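Local coordinates for protein subtilase cytotoxin subunit A (Escherichia coli, PDB 2IY9) that cleaves the endoplasmic reticulum chaperone BiP as the serine protease subunit of an AB5 toxin, triggering a stress response that eventually kills the host cell, at residues P230-G235 against V312-E317. Sequence-based numbering, arbitrary orientation.
Sequences PVLHGG and VDKVTE
Lys314 lies alongside Leu232, the aliphatic part of its chain running beside the leucine side chain and its amine carried on to the backbone beyond. The two side chains run past each other in opposite directions, and the lysine makes its approach atom by atom. Lys314 CB meets Leu232 CD1 at 4.1 Å. Lys314 CD lies 4.1 Å from Leu232 CB and within van der Waals range of both leucine methyl groups. Lys314 CE comes to 4.0 Å from Leu232 CD1. A bend at chi3 (-91°) turns the end of the chain toward the 230-235 backbone, and Lys314 NZ stops 3.7 Å from Leu232 CB. Lys314 NZ also sits 3.1 Å from Leu232 N, but both nitrogens are donors, so this approach is no hydrogen bond; Lys314 NZ is 3.9 Å from Val231 CA. No hydrogen bond joins the two segments, and van der Waals contact is what links them. Deeper in, Leu232 CD1 touches CG2 of the buried Val315 at 4.0 Å. With Val315 CG1 anti to the backbone N (chi1 178°), CG2 falls anti to the carbonyl carbon and faces the leucine. Leu232 CD1 thus touches both the lysine chain and Val315, and the leucine side chain also packs on Ala219 and Leu221 of strand 215-221 and on Phe242. The 312-317 turn is fastened separately: Asp313 forms a salt bridge with Arg189, and Thr316 OG1 is hydrogen-bonded to Asn245 N and Val247 O. Away from the charge relay residues, the contact joins two loops on the periphery of the subtilase fold: one connects neighbouring parallel strands 215-221 and 249-252 of the central sheet, and the other links strands 306-307 and 319-320 of a small two-stranded antiparallel sheet.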
loop_
_atom_site.group_PDB
_atom_site.type_symbol
_atom_site.label_atom_id
_atom_site.label_comp_id
_atom_site.label_asym_id
_atom_site.label_seq_id
_atom_site.Cartn_x
_atom_site.Cartn_y
_atom_site.Cartn_z
ATOM N N PRO A 230 -11.773 -16.578 0.707
ATOM C CA PRO A 230 -11.491 -15.606 -0.350
ATOM C C PRO A 230 -10.884 -16.239 -1.578
ATOM O O PRO A 230 -10.239 -17.294 -1.492
ATOM C CB PRO A 230 -10.463 -14.658 0.298
ATOM C CG PRO A 230 -10.576 -14.894 1.751
ATOM C CD PRO A 230 -10.925 -16.348 1.886
ATOM N N VAL A 231 -11.132 -15.601 -2.713
ATOM C CA VAL A 231 -10.460 -15.897 -3.962
ATOM C C VAL A 231 -9.897 -14.574 -4.484
ATOM O O VAL A 231 -10.396 -13.496 -4.122
ATOM C CB VAL A 231 -11.425 -16.504 -5.001
ATOM C CG1 VAL A 231 -11.875 -17.901 -4.573
ATOM C CG2 VAL A 231 -12.624 -15.596 -5.212
ATOM N N LEU A 232 -8.860 -14.652 -5.313
ATOM C CA LEU A 232 -8.308 -13.446 -5.937
ATOM C C LEU A 232 -9.306 -12.856 -6.920
ATOM O O LEU A 232 -10.004 -13.601 -7.616
ATOM C CB LEU A 232 -6.961 -13.719 -6.621
ATOM C CG LEU A 232 -5.724 -13.281 -5.812
ATOM C CD1 LEU A 232 -5.493 -14.134 -4.566
ATOM C CD2 LEU A 232 -4.458 -13.247 -6.675
ATOM N N HIS A 233 -9.394 -11.526 -6.942
ATOM C CA HIS A 233 -10.168 -10.805 -7.942
ATOM C C HIS A 233 -9.618 -11.128 -9.322
ATOM O O HIS A 233 -8.415 -11.035 -9.560
ATOM C CB HIS A 233 -10.154 -9.289 -7.666
ATOM C CG HIS A 233 -10.713 -8.460 -8.784
ATOM N ND1 HIS A 233 -12.052 -8.457 -9.118
ATOM C CD2 HIS A 233 -10.112 -7.600 -9.641
ATOM C CE1 HIS A 233 -12.248 -7.644 -10.142
ATOM N NE2 HIS A 233 -11.085 -7.114 -10.484
ATOM N N GLY A 234 -10.507 -11.534 -10.224
ATOM C CA GLY A 234 -10.104 -11.994 -11.550
ATOM C C GLY A 234 -10.470 -10.986 -12.620
ATOM O O GLY A 234 -11.128 -9.986 -12.333
ATOM N N GLY A 235 -10.039 -11.254 -13.851
ATOM C CA GLY A 235 -10.299 -10.360 -14.984
ATOM C C GLY A 235 -9.043 -9.990 -15.744
ATOM O O GLY A 235 -7.950 -9.927 -15.169
ATOM N N VAL A 312 -2.308 -20.922 -1.914
ATOM C CA VAL A 312 -0.847 -21.052 -1.898
ATOM C C VAL A 312 -0.194 -20.837 -3.284
ATOM O O VAL A 312 0.872 -20.234 -3.366
ATOM C CB VAL A 312 -0.394 -22.364 -1.206
ATOM C CG1 VAL A 312 1.129 -22.536 -1.281
ATOM C CG2 VAL A 312 -0.853 -22.356 0.264
ATOM N N ASP A 313 -0.834 -21.282 -4.367
ATOM C CA ASP A 313 -0.267 -21.029 -5.709
ATOM C C ASP A 313 -0.241 -19.547 -6.090
ATOM O O ASP A 313 0.582 -19.138 -6.900
ATOM C CB ASP A 313 -0.987 -21.806 -6.821
ATOM C CG ASP A 313 -0.305 -21.636 -8.180
ATOM O OD1 ASP A 313 0.858 -22.075 -8.319
ATOM O OD2 ASP A 313 -0.908 -21.036 -9.097
ATOM N N LYS A 314 -1.147 -18.764 -5.496
ATOM C CA LYS A 314 -1.384 -17.373 -5.868
ATOM C C LYS A 314 -0.638 -16.394 -4.950
ATOM O O LYS A 314 -0.250 -15.306 -5.380
ATOM C CB LYS A 314 -2.895 -17.068 -5.840
ATOM C CG LYS A 314 -3.758 -17.942 -6.794
ATOM C CD LYS A 314 -5.140 -17.328 -7.096
ATOM C CE LYS A 314 -6.217 -17.793 -6.091
ATOM N NZ LYS A 314 -7.647 -17.307 -6.323
ATOM N N VAL A 315 -0.427 -16.801 -3.695
ATOM C CA VAL A 315 0.121 -15.933 -2.650
ATOM C C VAL A 315 1.028 -16.771 -1.755
ATOM O O VAL A 315 0.664 -17.890 -1.366
ATOM C CB VAL A 315 -1.017 -15.345 -1.754
ATOM C CG1 VAL A 315 -0.442 -14.477 -0.619
ATOM C CG2 VAL A 315 -2.029 -14.556 -2.574
ATOM N N THR A 316 2.198 -16.231 -1.412
ATOM C CA THR A 316 3.086 -16.910 -0.472
ATOM C C THR A 316 2.311 -17.288 0.777
ATOM O O THR A 316 1.677 -16.442 1.427
ATOM C CB THR A 316 4.333 -16.069 -0.128
ATOM O OG1 THR A 316 5.091 -15.875 -1.322
ATOM C CG2 THR A 316 5.223 -16.784 0.919
ATOM N N GLU A 317 2.335 -18.583 1.062
ATOM C CA GLU A 317 1.655 -19.200 2.197
ATOM C C GLU A 317 0.148 -18.948 2.267
ATOM O O GLU A 317 -0.460 -19.143 3.311
ATOM C CB GLU A 317 2.325 -18.817 3.522
ATOM C CG GLU A 317 3.819 -18.955 3.490
ATOM C CD GLU A 317 4.328 -19.780 4.610
ATOM O OE1 GLU A 317 4.320 -21.022 4.449
ATOM O OE2 GLU A 317 4.741 -19.192 5.638
#